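Acyl-CoA dehydrogenase (Thermus thermophilus, PDB 2Z1Q) probably oxidises saturated acyl-CoA thioesters to their 2,3-dehydro forms, passing electrons through bound FAD to an acceptor. Local coordinates at residues E128-R131 with K132-K136; K239-V242 with E243-L246. One frame throughout, in Å; residues are numbered along the deposited sequence.

Interaction 1: E128-R131 with K132-K136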
loop_
_atom_site.group_PDB
_atom_site.type_symbol
_atom_site.label_atom_id
_atom_site.label_comp_id
_atom_site.label_asym_id
_atom_site.label_seq_id
_atom_site.Cartn_x
_atom_site.Cartn_y
_atom_site.Cartn_z
ATOM N N GLU B 128 -46.161 -9.689 -4.107
ATOM C CA GLU B 128 -46.386 -10.402 -2.857
ATOM C C GLU B 128 -45.110 -10.705 -2.065
ATOM O O GLU B 128 -45.123 -10.641 -0.838
ATOM C CB GLU B 128 -47.165 -11.702 -3.105
ATOM C CG GLU B 128 -46.315 -12.833 -3.645
ATOM C CD GLU B 128 -47.059 -14.161 -3.725
ATOM O OE1 GLU B 128 -47.847 -14.356 -4.678
ATOM O OE2 GLU B 128 -46.853 -15.013 -2.831
ATOM N N GLN B 129 -44.011 -11.022 -2.747
ATOM C CA GLN B 129 -42.773 -11.331 -2.031
ATOM C C GLN B 129 -42.095 -10.103 -1.428
ATOM O O GLN B 129 -41.214 -10.235 -0.587
ATOM C CB GLN B 129 -41.791 -12.088 -2.937
ATOM C CG GLN B 129 -41.438 -11.356 -4.202
ATOM C CD GLN B 129 -40.697 -12.220 -5.217
ATOM O OE1 GLN B 129 -40.984 -13.403 -5.380
ATOM N NE2 GLN B 129 -39.752 -11.616 -5.917
ATOM N N LYS B 130 -42.504 -8.906 -1.835
ATOM C CA LYS B 130 -41.912 -7.690 -1.278
ATOM C C LYS B 130 -42.577 -7.318 0.044
ATOM O O LYS B 130 -41.952 -6.693 0.904
ATOM C CB LYS B 130 -42.026 -6.518 -2.254
ATOM C CG LYS B 130 -41.092 -6.614 -3.445
ATOM C CD LYS B 130 -41.006 -5.298 -4.197
ATOM C CE LYS B 130 -42.318 -4.963 -4.868
ATOM N NZ LYS B 130 -42.259 -3.647 -5.560
ATOM N N ARG B 131 -43.838 -7.716 0.203
ATOM C CA ARG B 131 -44.577 -7.402 1.423
ATOM C C ARG B 131 -44.200 -8.335 2.558
ATOM O O ARG B 131 -44.288 -7.970 3.731
ATOM C CB ARG B 131 -46.089 -7.484 1.186
ATOM C CG ARG B 131 -46.942 -7.023 2.386
ATOM C CD ARG B 131 -46.744 -5.534 2.705
ATOM N NE ARG B 131 -46.313 -5.283 4.084
ATOM C CZ ARG B 131 -45.984 -4.080 4.555
ATOM N NH1 ARG B 131 -45.599 -3.929 5.819
ATOM N NH2 ARG B 131 -46.039 -3.020 3.755
ATOM N N LYS B 132 -43.759 -9.537 2.213
ATOM C CA LYS B 132 -43.412 -10.490 3.246
ATOM C C LYS B 132 -41.920 -10.604 3.504
ATOM O O LYS B 132 -41.482 -11.516 4.200
ATOM C CB LYS B 132 -43.976 -11.862 2.892
ATOM C CG LYS B 132 -43.224 -12.574 1.790
ATOM C CD LYS B 132 -42.492 -13.799 2.328
ATOM C CE LYS B 132 -43.451 -14.832 2.908
ATOM N NZ LYS B 132 -42.748 -16.096 3.293
ATOM N N TYR B 133 -41.139 -9.685 2.947
ATOM C CA TYR B 133 -39.694 -9.714 3.140
ATOM C C TYR B 133 -39.110 -8.341 3.419
ATOM O O TYR B 133 -38.423 -8.147 4.422
ATOM C CB TYR B 133 -39.003 -10.325 1.912
ATOM C CG TYR B 133 -39.088 -11.836 1.825
ATOM C CD1 TYR B 133 -39.402 -12.469 0.625
ATOM C CD2 TYR B 133 -38.861 -12.633 2.948
ATOM C CE1 TYR B 133 -39.499 -13.851 0.542
ATOM C CE2 TYR B 133 -38.952 -14.023 2.875
ATOM C CZ TYR B 133 -39.275 -14.622 1.670
ATOM O OH TYR B 133 -39.410 -15.989 1.596
ATOM N N LEU B 134 -39.397 -7.388 2.537
ATOM C CA LEU B 134 -38.886 -6.027 2.665
ATOM C C LEU B 134 -39.152 -5.370 4.017
ATOM O O LEU B 134 -38.280 -4.700 4.574
ATOM C CB LEU B 134 -39.455 -5.160 1.541
ATOM C CG LEU B 134 -38.470 -4.280 0.766
ATOM C CD1 LEU B 134 -37.261 -5.099 0.321
ATOM C CD2 LEU B 134 -39.188 -3.680 -0.437
ATOM N N PRO B 135 -40.358 -5.549 4.571
ATOM C CA PRO B 135 -40.622 -4.921 5.871
ATOM C C PRO B 135 -39.627 -5.363 6.951
ATOM O O PRO B 135 -39.124 -4.542 7.713
ATOM C CB PRO B 135 -42.070 -5.336 6.164
ATOM C CG PRO B 135 -42.672 -5.412 4.771
ATOM C CD PRO B 135 -41.584 -6.132 3.998
ATOM N N LYS B 136 -39.327 -6.655 7.015
ATOM C CA LYS B 136 -38.386 -7.146 8.018
ATOM C C LYS B 136 -36.963 -6.642 7.756
ATOM O O LYS B 136 -36.235 -6.285 8.686
ATOM C CB LYS B 136 -38.386 -8.670 8.040
ATOM C CG LYS B 136 -39.728 -9.300 8.361
ATOM C CD LYS B 136 -39.546 -10.809 8.489
ATOM C CE LYS B 136 -40.839 -11.538 8.814
ATOM N NZ LYS B 136 -41.842 -11.495 7.712
#

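Interaction 2: K239-V242 with E243-L246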
loop_
_atom_site.group_PDB
_atom_site.type_symbol
_atom_site.label_atom_id
_atom_site.label_comp_id
_atom_site.label_asym_id
_atom_site.label_seq_id
_atom_site.Cartn_x
_atom_site.Cartn_y
_atom_site.Cartn_z
ATOM N N LYS B 239 -34.587 -27.096 -1.352
ATOM C CA LYS B 239 -35.929 -26.930 -1.906
ATOM C C LYS B 239 -36.341 -25.468 -1.835
ATOM O O LYS B 239 -36.390 -24.873 -0.760
ATOM C CB LYS B 239 -36.943 -27.771 -1.122
ATOM C CG LYS B 239 -36.747 -29.275 -1.226
ATOM C CD LYS B 239 -37.348 -29.836 -2.504
ATOM C CE LYS B 239 -38.866 -29.810 -2.456
ATOM N NZ LYS B 239 -39.380 -30.614 -1.308
ATOM N N VAL B 240 -36.643 -24.896 -2.992
ATOM C CA VAL B 240 -37.050 -23.505 -3.070
ATOM C C VAL B 240 -38.360 -23.383 -3.845
ATOM O O VAL B 240 -38.442 -23.759 -5.018
ATOM C CB VAL B 240 -35.957 -22.653 -3.751
ATOM C CG1 VAL B 240 -36.402 -21.216 -3.849
ATOM C CG2 VAL B 240 -34.663 -22.734 -2.949
ATOM N N PRO B 241 -39.407 -22.872 -3.183
ATOM C CA PRO B 241 -40.717 -22.698 -3.814
ATOM C C PRO B 241 -40.608 -21.930 -5.131
ATOM O O PRO B 241 -39.882 -20.937 -5.223
ATOM C CB PRO B 241 -41.501 -21.928 -2.759
ATOM C CG PRO B 241 -40.955 -22.496 -1.483
ATOM C CD PRO B 241 -39.463 -22.533 -1.748
ATOM N N VAL B 242 -41.316 -22.401 -6.150
ATOM C CA VAL B 242 -41.289 -21.754 -7.445
ATOM C C VAL B 242 -41.511 -20.240 -7.357
ATOM O O VAL B 242 -40.932 -19.482 -8.135
ATOM C CB VAL B 242 -42.359 -22.349 -8.373
ATOM C CG1 VAL B 242 -42.233 -21.749 -9.760
ATOM C CG2 VAL B 242 -42.216 -23.856 -8.422
ATOM N N GLU B 243 -42.348 -19.797 -6.422
ATOM C CA GLU B 243 -42.620 -18.368 -6.293
ATOM C C GLU B 243 -41.461 -17.600 -5.663
ATOM O O GLU B 243 -41.510 -16.373 -5.532
ATOM C CB GLU B 243 -43.900 -18.126 -5.485
ATOM C CG GLU B 243 -43.866 -18.617 -4.042
ATOM C CD GLU B 243 -44.255 -20.082 -3.890
ATOM O OE1 GLU B 243 -44.447 -20.508 -2.730
ATOM O OE2 GLU B 243 -44.370 -20.805 -4.909
ATOM N N ASN B 244 -40.421 -18.323 -5.267
ATOM C CA ASN B 244 -39.264 -17.682 -4.668
ATOM C C ASN B 244 -38.256 -17.260 -5.719
ATOM O O ASN B 244 -37.163 -16.799 -5.392
ATOM C CB ASN B 244 -38.583 -18.603 -3.661
ATOM C CG ASN B 244 -39.239 -18.557 -2.302
ATOM O OD1 ASN B 244 -40.005 -17.643 -1.993
ATOM N ND2 ASN B 244 -38.926 -19.537 -1.469
ATOM N N VAL B 245 -38.621 -17.424 -6.984
ATOM C CA VAL B 245 -37.746 -17.026 -8.067
ATOM C C VAL B 245 -37.761 -15.505 -8.130
ATOM O O VAL B 245 -38.822 -14.897 -8.306
ATOM C CB VAL B 245 -38.232 -17.581 -9.409
ATOM C CG1 VAL B 245 -37.448 -16.943 -10.548
ATOM C CG2 VAL B 245 -38.071 -19.085 -9.432
ATOM N N LEU B 246 -36.583 -14.901 -7.978
ATOM C CA LEU B 246 -36.432 -13.453 -8.009
ATOM C C LEU B 246 -36.179 -12.989 -9.437
ATOM O O LEU B 246 -35.155 -13.332 -10.037
ATOM C CB LEU B 246 -35.260 -13.024 -7.120
ATOM C CG LEU B 246 -35.461 -11.724 -6.333
ATOM C CD1 LEU B 246 -34.218 -11.419 -5.514
ATOM C CD2 LEU B 246 -35.771 -10.585 -7.282
#

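Interaction 1: E128-R131 with K132-K136
R131 folds its guanidinium back over the ring of P135, four residues on, so that P135 CG sits 3.3 Å above the guanidinium plane, offset toward its rim. This is a tight helix-to-helix junction in the N-terminal helical domain of the acyl-CoA dehydrogenase fold: the loosely bonded helix 127-131 stops, the chain turns through K132 and Y133, and helix 134-139 begins with Y133 as its N-cap residue. The R131 chain starts with CG anti to the backbone N (chi1 -174°), then bends at its next two torsions, which swings the head group across the proline; NH1 is its closest atom to P135 CG, at 3.4 Å. Only one hydrogen bond spans the junction, a weak one from L134 N to K130 O (3.1 Å). That same oxygen also meets P135 CD at 3.2 Å. Proline brings no N-H, and its ring carbons CG and CD lie against R131 O instead, CG at 3.2 Å.

On another side of the turn, K132 bends at its second and third torsions and lays CD above the centre of the Y133 ring, aliphatic chain against aromatic face. Y133 itself is buried: its ring packs on L121, L206 and W142, while its hydroxyl makes a weak hydrogen bond to E208. L134 turns inward too, against L121 and V122 of helix 119-124. Back at the junction, the Y133 ring meets the preceding helix obliquely, with CD1 3.1 Å from Q129 O.

Interaction 2: K239-V242 with E243-L246
N244 lays its side chain alongside P241, the two pointing the same way, and this is the close-packed half of the turn. ND2 comes to 3.1 Å from P241 CD, while N244 CB rests 3.4 Å from V240 CG1, whose valine is buried against L175. The N244 torsion places CG anti to the carbonyl carbon (chi1 -83°), which carries the amide back over the proline flank. Beneath it the backbone closes firmly: N244 N donates to P241 O over 2.7 Å at 157°, approaching from well above the carbonyl plane. With an alanine here, CB could still meet V240, but the CD and CG flank of the P241 ring would probably lose its neighbour, opening a gap beside the proline.

The other half is looser. V245 N reaches V242 O in a weak bond of 3.3 Å, with V245 CG2 resting near the same oxygen. E243, exposed to solvent, bends at its second torsion and curls back until OE1 lies 3.3 Å from P241 CB, a plain van der Waals touch with no charged mate across the turn.

Two successive bonds from residue i+3 to residue i make this a short 3-10 turn. It carries the chain from strand 238-241, paired with strand 172-183, to strand 245-246, paired with strand 201-208, within the beta domain in the middle of the acyl-CoA dehydrogenase fold.

Interaction 1 comes first along the chain and interaction 2 much later, yet their centres lie about 14 Å apart, where the N-terminal helices meet the beta domain. The end of the Q129 side chain comes up to the backbone of E243, though the orientation of its amide is doubtful, and Y133 OH lies 4.0 Å from N244 OD1, a packing approach only. Strand 201-208 serves both: L206 touches the side chains of Q129 and Y133 and exchanges backbone hydrogen bonding with N244. Helix 119-124 is shared as well, taking L134 of one contact and L246 of the other. Both lie away from the FAD site, their centres about 27 and 31 Å from the centre of the chain.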